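Pectinesterase A (Erwinia chrysanthemi, PDB 2NTP) hydrolyses the methyl esters of galacturonosyl units in pectin, releasing methanol, a reaction thought to begin the maceration and soft-rotting of plant tissue. Local coordinates at residues A[128-141]-A[149-162]. Sequence-based numbering, arbitrary orientation.
Sequences TQAVALYVTKSGDR and LVGYQDTLYVSGGR. With ADA (alpha-D-galactopyranuronic acid), chain C; ADA (alpha-D-galactopyranuronic acid), chain B; ADA (alpha-D-galactopyranuronic acid), chain D; ADA (alpha-D-galactopyranuronic acid), chain E.
Strands 133-135 and 156-158 run parallel, their axes 4.8 Å apart, as strands of consecutive coils of the right-handed parallel beta-helix on which pectinesterases are built; L133 pairs with L156, Y134 with Y157 and V135 with V158. The hydrogen bonds alternate between the two segments: Y157 N gives to L133 O, V135 N to Y157 O and S159 N to V135 O. Where the strands begin, T155 O accepts from both A132 N and L133 N.

Stacking of like residues at equivalent places in successive coils is a hallmark of this fold, and both faces of the sheet illustrate it. Y134 and Y157 project the same way in an offset stack, centroids 4.3 Å apart and planes 19° from parallel, with Y134 CE1 over the centre of the Y157 ring. In both, CG stands anti to the backbone N (chi1 176° and -167°), which carries the rings out alongside each other, and one water joins their hydroxyls. F178 extends the pile beyond Y157. On the other face L133 CD2 meets L156 CD1 at 3.8 Å and also touches L149.

On the N-terminal side the register slips by one residue, setting Q129 beside Q153, and here the two segments contribute to the active site. The extended side chain of Q153, the transition-state stabiliser, takes T128 OG1-H on its OE1 at 2.6 Å, which holds the amide so that NE2 can donate to O6A of the galacturonate of chain C and O3 of that of chain D. D154, the proton donor, lies beside substrate-binding Q129, CB of the latter 3.4 Å from OD2, and near the nucleophile D175.

At the far end D140 forms a salt bridge with R162, which also pairs with D336: R162 NH1 meets D140 OD2 at 3.0 Å on the syn side of that oxygen, which itself lies almost in the guanidinium plane.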
loop_
_atom_site.group_PDB
_atom_site.type_symbol
_atom_site.label_atom_id
_atom_site.label_comp_id
_atom_site.label_asym_id
_atom_site.label_seq_id
_atom_site.Cartn_x
_atom_site.Cartn_y
_atom_site.Cartn_z
ATOM N N THR A 128 11.935 10.000 3.035
ATOM C CA THR A 128 12.175 8.571 3.192
ATOM C C THR A 128 11.033 7.672 2.718
ATOM O O THR A 128 11.120 6.448 2.834
ATOM C CB THR A 128 12.513 8.231 4.658
ATOM O OG1 THR A 128 11.589 8.898 5.527
ATOM C CG2 THR A 128 13.931 8.689 4.989
ATOM N N GLN A 129 9.977 8.262 2.172
ATOM C CA GLN A 129 8.928 7.431 1.584
ATOM C C GLN A 129 9.511 6.625 0.430
ATOM O O GLN A 129 10.344 7.115 -0.329
ATOM C CB GLN A 129 7.682 8.231 1.172
ATOM C CG GLN A 129 7.890 9.620 0.626
ATOM C CD GLN A 129 8.262 10.658 1.674
ATOM O OE1 GLN A 129 9.400 11.043 1.749
ATOM N NE2 GLN A 129 7.295 11.122 2.467
ATOM N N ALA A 130 9.099 5.366 0.329
ATOM C CA ALA A 130 9.621 4.474 -0.697
ATOM C C ALA A 130 8.558 3.426 -1.016
ATOM O O ALA A 130 8.455 2.382 -0.362
ATOM C CB ALA A 130 10.935 3.834 -0.242
ATOM N N VAL A 131 7.765 3.739 -2.032
ATOM C CA VAL A 131 6.576 2.965 -2.383
ATOM C C VAL A 131 6.926 1.659 -3.104
ATOM O O VAL A 131 7.742 1.655 -4.021
ATOM C CB VAL A 131 5.628 3.820 -3.257
ATOM C CG1 VAL A 131 4.380 3.028 -3.646
ATOM C CG2 VAL A 131 5.235 5.109 -2.535
ATOM N N ALA A 132 6.300 0.558 -2.687
ATOM C CA ALA A 132 6.441 -0.718 -3.393
ATOM C C ALA A 132 5.451 -0.797 -4.554
ATOM O O ALA A 132 5.828 -1.103 -5.686
ATOM C CB ALA A 132 6.247 -1.905 -2.431
ATOM N N LEU A 133 4.189 -0.491 -4.261
ATOM C CA LEU A 133 3.106 -0.567 -5.235
ATOM C C LEU A 133 2.234 0.676 -5.177
ATOM O O LEU A 133 1.798 1.090 -4.097
ATOM C CB LEU A 133 2.260 -1.814 -4.962
ATOM C CG LEU A 133 0.991 -2.049 -5.783
ATOM C CD1 LEU A 133 1.325 -2.253 -7.263
ATOM C CD2 LEU A 133 0.254 -3.264 -5.206
ATOM N N TYR A 134 1.974 1.253 -6.346
ATOM C CA TYR A 134 1.165 2.456 -6.473
ATOM C C TYR A 134 0.066 2.159 -7.477
ATOM O O TYR A 134 0.348 1.832 -8.624
ATOM C CB TYR A 134 2.044 3.619 -6.949
ATOM C CG TYR A 134 1.365 4.951 -7.240
ATOM C CD1 TYR A 134 0.185 5.334 -6.599
ATOM C CD2 TYR A 134 1.945 5.854 -8.138
ATOM C CE1 TYR A 134 -0.409 6.572 -6.866
ATOM C CE2 TYR A 134 1.365 7.081 -8.400
ATOM C CZ TYR A 134 0.193 7.433 -7.769
ATOM O OH TYR A 134 -0.374 8.662 -8.047
ATOM N N VAL A 135 -1.181 2.225 -7.022
ATOM C CA VAL A 135 -2.328 2.145 -7.921
ATOM C C VAL A 135 -2.803 3.577 -8.110
ATOM O O VAL A 135 -3.182 4.237 -7.141
ATOM C CB VAL A 135 -3.460 1.251 -7.344
ATOM C CG1 VAL A 135 -4.614 1.132 -8.346
ATOM C CG2 VAL A 135 -2.931 -0.132 -6.991
ATOM N N THR A 136 -2.760 4.069 -9.349
ATOM C CA THR A 136 -3.006 5.492 -9.623
ATOM C C THR A 136 -4.484 5.793 -9.868
ATOM O O THR A 136 -5.320 4.896 -9.833
ATOM C CB THR A 136 -2.193 6.000 -10.840
ATOM O OG1 THR A 136 -2.780 5.513 -12.057
ATOM C CG2 THR A 136 -0.745 5.549 -10.751
ATOM N N LYS A 137 -4.789 7.060 -10.137
ATOM C CA LYS A 137 -6.157 7.475 -10.488
ATOM C C LYS A 137 -6.705 6.788 -11.743
ATOM O O LYS A 137 -7.926 6.676 -11.913
ATOM C CB LYS A 137 -6.242 8.999 -10.616
ATOM C CG LYS A 137 -5.982 9.726 -9.314
ATOM C CD LYS A 137 -6.595 11.111 -9.302
ATOM C CE LYS A 137 -6.449 11.749 -7.930
ATOM N NZ LYS A 137 -7.332 12.935 -7.780
ATOM N N SER A 138 -5.798 6.314 -12.600
ATOM C CA SER A 138 -6.137 5.618 -13.849
ATOM C C SER A 138 -6.225 4.114 -13.631
ATOM O O SER A 138 -6.471 3.335 -14.567
ATOM C CB SER A 138 -5.089 5.923 -14.919
ATOM O OG SER A 138 -4.970 7.318 -15.119
ATOM N N GLY A 139 -5.982 3.711 -12.389
ATOM C CA GLY A 139 -6.174 2.345 -11.975
ATOM C C GLY A 139 -7.582 2.206 -11.445
ATOM O O GLY A 139 -8.046 3.009 -10.615
ATOM N N ASP A 140 -8.282 1.213 -11.971
ATOM C CA ASP A 140 -9.532 0.754 -11.393
ATOM C C ASP A 140 -9.605 -0.743 -11.626
ATOM O O ASP A 140 -9.136 -1.239 -12.650
ATOM C CB ASP A 140 -10.739 1.461 -12.025
ATOM C CG ASP A 140 -12.051 1.133 -11.321
ATOM O OD1 ASP A 140 -12.035 0.796 -10.112
ATOM O OD2 ASP A 140 -13.112 1.215 -11.980
ATOM N N ARG A 141 -10.182 -1.450 -10.661
ATOM C CA ARG A 141 -10.350 -2.898 -10.726
ATOM C C ARG A 141 -8.998 -3.617 -10.791
ATOM O O ARG A 141 -8.744 -4.408 -11.701
ATOM C CB ARG A 141 -11.274 -3.290 -11.898
ATOM C CG ARG A 141 -12.633 -2.580 -11.874
ATOM C CD ARG A 141 -13.567 -3.073 -12.987
ATOM N NE ARG A 141 -13.005 -2.857 -14.322
ATOM C CZ ARG A 141 -13.206 -1.773 -15.070
ATOM N NH1 ARG A 141 -13.968 -0.778 -14.636
ATOM N NH2 ARG A 141 -12.639 -1.682 -16.266
ATOM N N LEU A 149 3.793 -7.406 -0.317
ATOM C CA LEU A 149 4.279 -6.052 -0.574
ATOM C C LEU A 149 5.225 -5.635 0.541
ATOM O O LEU A 149 4.853 -5.661 1.720
ATOM C CB LEU A 149 3.114 -5.063 -0.660
ATOM C CG LEU A 149 1.984 -5.375 -1.642
ATOM C CD1 LEU A 149 0.935 -4.263 -1.597
ATOM C CD2 LEU A 149 2.519 -5.567 -3.056
ATOM N N VAL A 150 6.443 -5.262 0.164
ATOM C CA VAL A 150 7.503 -4.993 1.138
ATOM C C VAL A 150 8.000 -3.556 1.084
ATOM O O VAL A 150 8.364 -3.052 0.022
ATOM C CB VAL A 150 8.703 -5.951 0.934
ATOM C CG1 VAL A 150 9.843 -5.586 1.865
ATOM C CG2 VAL A 150 8.267 -7.415 1.144
ATOM N N GLY A 151 8.019 -2.907 2.244
ATOM C CA GLY A 151 8.632 -1.588 2.365
ATOM C C GLY A 151 8.678 -1.163 3.814
ATOM O O GLY A 151 8.469 -1.982 4.725
ATOM N N TYR A 152 8.975 0.114 4.027
ATOM C CA TYR A 152 8.930 0.707 5.352
ATOM C C TYR A 152 7.907 1.845 5.316
ATOM O O TYR A 152 6.724 1.625 5.579
ATOM C CB TYR A 152 10.327 1.177 5.793
ATOM C CG TYR A 152 11.326 0.052 6.023
ATOM C CD1 TYR A 152 11.441 -0.560 7.274
ATOM C CD2 TYR A 152 12.154 -0.397 4.993
ATOM C CE1 TYR A 152 12.355 -1.598 7.491
ATOM C CE2 TYR A 152 13.075 -1.433 5.204
ATOM C CZ TYR A 152 13.174 -2.020 6.453
ATOM O OH TYR A 152 14.087 -3.042 6.668
ATOM N N GLN A 153 8.346 3.046 4.963
ATOM C CA GLN A 153 7.425 4.176 4.854
ATOM C C GLN A 153 6.696 4.158 3.514
ATOM O O GLN A 153 7.335 4.093 2.456
ATOM C CB GLN A 153 8.179 5.492 5.041
ATOM C CG GLN A 153 7.271 6.731 5.104
ATOM C CD GLN A 153 8.005 7.970 5.593
ATOM O OE1 GLN A 153 9.191 7.920 5.900
ATOM N NE2 GLN A 153 7.292 9.086 5.676
ATOM N N ASP A 154 5.363 4.218 3.565
ATOM C CA ASP A 154 4.535 4.371 2.353
ATOM C C ASP A 154 4.573 3.157 1.398
ATOM O O ASP A 154 4.538 3.301 0.172
ATOM C CB ASP A 154 4.915 5.669 1.595
ATOM C CG ASP A 154 4.351 6.929 2.247
ATOM O OD1 ASP A 154 3.941 6.874 3.426
ATOM O OD2 ASP A 154 4.315 7.984 1.578
ATOM N N THR A 155 4.616 1.954 1.960
ATOM C CA THR A 155 4.704 0.732 1.143
ATOM C C THR A 155 3.656 0.639 0.020
ATOM O O THR A 155 4.006 0.377 -1.130
ATOM C CB THR A 155 4.616 -0.519 2.035
ATOM O OG1 THR A 155 5.632 -0.435 3.044
ATOM C CG2 THR A 155 4.804 -1.807 1.204
ATOM N N LEU A 156 2.389 0.850 0.372
ATOM C CA LEU A 156 1.271 0.710 -0.568
ATOM C C LEU A 156 0.488 2.012 -0.718
ATOM O O LEU A 156 -0.112 2.499 0.244
ATOM C CB LEU A 156 0.333 -0.414 -0.128
ATOM C CG LEU A 156 -0.934 -0.587 -0.979
ATOM C CD1 LEU A 156 -0.599 -0.857 -2.457
ATOM C CD2 LEU A 156 -1.814 -1.704 -0.405
ATOM N N TYR A 157 0.490 2.537 -1.942
ATOM C CA TYR A 157 -0.161 3.799 -2.284
ATOM C C TYR A 157 -1.372 3.438 -3.139
ATOM O O TYR A 157 -1.222 3.056 -4.294
ATOM C CB TYR A 157 0.820 4.669 -3.088
ATOM C CG TYR A 157 0.458 6.139 -3.289
ATOM C CD1 TYR A 157 -0.801 6.646 -2.952
ATOM C CD2 TYR A 157 1.392 7.024 -3.837
ATOM C CE1 TYR A 157 -1.117 8.000 -3.154
ATOM C CE2 TYR A 157 1.086 8.369 -4.045
ATOM C CZ TYR A 157 -0.160 8.850 -3.697
ATOM O OH TYR A 157 -0.451 10.183 -3.907
ATOM N N VAL A 158 -2.566 3.519 -2.557
ATOM C CA VAL A 158 -3.795 3.198 -3.279
ATOM C C VAL A 158 -4.618 4.458 -3.557
ATOM O O VAL A 158 -5.211 5.036 -2.649
ATOM C CB VAL A 158 -4.645 2.113 -2.545
ATOM C CG1 VAL A 158 -4.079 0.715 -2.811
ATOM C CG2 VAL A 158 -4.713 2.384 -1.043
ATOM N N SER A 159 -4.627 4.880 -4.821
ATOM C CA SER A 159 -5.381 6.059 -5.248
ATOM C C SER A 159 -6.462 5.676 -6.265
ATOM O O SER A 159 -6.529 4.532 -6.695
ATOM C CB SER A 159 -4.420 7.096 -5.843
ATOM O OG SER A 159 -5.063 8.338 -6.077
ATOM N N GLY A 160 -7.315 6.632 -6.617
ATOM C CA GLY A 160 -8.320 6.440 -7.664
ATOM C C GLY A 160 -9.440 5.468 -7.348
ATOM O O GLY A 160 -10.237 5.697 -6.442
ATOM N N GLY A 161 -9.499 4.380 -8.114
ATOM C CA GLY A 161 -10.644 3.480 -8.094
ATOM C C GLY A 161 -10.563 2.362 -7.074
ATOM O O GLY A 161 -10.082 2.559 -5.953
ATOM N N ARG A 162 -11.027 1.182 -7.477
ATOM C CA ARG A 162 -11.143 0.037 -6.580
ATOM C C ARG A 162 -9.988 -0.934 -6.744
ATOM O O ARG A 162 -9.590 -1.269 -7.857
ATOM C CB ARG A 162 -12.465 -0.702 -6.809
ATOM C CG ARG A 162 -13.667 0.215 -6.902
ATOM C CD ARG A 162 -14.144 0.317 -8.346
ATOM N NE ARG A 162 -15.312 -0.516 -8.529
ATOM C CZ ARG A 162 -15.906 -0.787 -9.688
ATOM N NH1 ARG A 162 -15.442 -0.318 -10.846
ATOM N NH2 ARG A 162 -16.977 -1.556 -9.673
HETATM C C1 ADA C . 5.836 12.592 6.065
HETATM C C2 ADA C . 5.130 13.840 5.545
HETATM C C3 ADA C . 3.615 13.627 5.562
HETATM C C4 ADA C . 3.255 12.342 4.809
HETATM C C5 ADA C . 4.003 11.166 5.440
HETATM C C6 ADA C . 3.726 9.843 4.771
HETATM O O2 ADA C . 5.497 14.960 6.360
HETATM O O3 ADA C . 2.956 14.762 4.983
HETATM O O4 ADA C . 3.670 12.462 3.443
HETATM O O5 ADA C . 5.411 11.430 5.347
HETATM O O6B ADA C . 2.553 9.500 4.479
HETATM O O6A ADA C . 4.716 9.119 4.542
HETATM C C1 ADA B . 2.703 12.295 2.387
HETATM C C2 ADA B . 3.426 11.926 1.086
HETATM C C3 ADA B . 4.300 13.093 0.636
HETATM C C4 ADA B . 3.463 14.366 0.507
HETATM C C5 ADA B . 2.762 14.659 1.836
HETATM C C6 ADA B . 1.892 15.876 1.717
HETATM O O2 ADA B . 4.249 10.768 1.274
HETATM O O3 ADA B . 4.964 12.782 -0.595
HETATM O O4 ADA B . 2.470 14.221 -0.517
HETATM O O5 ADA B . 1.974 13.528 2.253
HETATM O O6B ADA B . 0.668 15.767 1.964
HETATM O O6A ADA B . 2.434 16.954 1.373
HETATM C C1 ADA D . 6.248 10.707 10.541
HETATM C C2 ADA D . 7.109 10.416 9.311
HETATM C C3 ADA D . 7.642 11.713 8.704
HETATM C C4 ADA D . 6.528 12.751 8.527
HETATM C C5 ADA D . 5.707 12.919 9.804
HETATM C C6 ADA D . 4.556 13.856 9.558
HETATM O O2 ADA D . 8.212 9.594 9.693
HETATM O O3 ADA D . 8.273 11.443 7.445
HETATM O O4 ADA D . 5.636 12.365 7.476
HETATM O O5 ADA D . 5.212 11.638 10.212
HETATM O O6B ADA D . 3.424 13.533 9.975
HETATM O O6A ADA D . 4.768 14.925 8.943
HETATM C C1 ADA E . 2.447 15.120 -1.642
HETATM C C2 ADA E . 1.064 15.183 -2.293
HETATM C C3 ADA E . 0.716 13.851 -2.963
HETATM C C4 ADA E . 1.834 13.401 -3.909
HETATM C C5 ADA E . 3.164 13.383 -3.156
HETATM C C6 ADA E . 4.311 12.994 -4.051
HETATM O O2 ADA E . 0.104 15.490 -1.281
HETATM O O3 ADA E . -0.542 13.949 -3.653
HETATM O O4 ADA E . 1.958 14.304 -5.017
HETATM O O5 ADA E . 3.421 14.680 -2.595
HETATM O O6B ADA E . 4.175 12.026 -4.829
HETATM O O6A ADA E . 5.364 13.659 -3.975
HETATM O O HOH W 1 10.926 3.746 3.540
HETATM O O HOH W 2 9.515 1.721 1.945
HETATM O O HOH W 3 0.554 10.936 -6.317
HETATM O O HOH W 4 -7.818 0.957 -8.425
#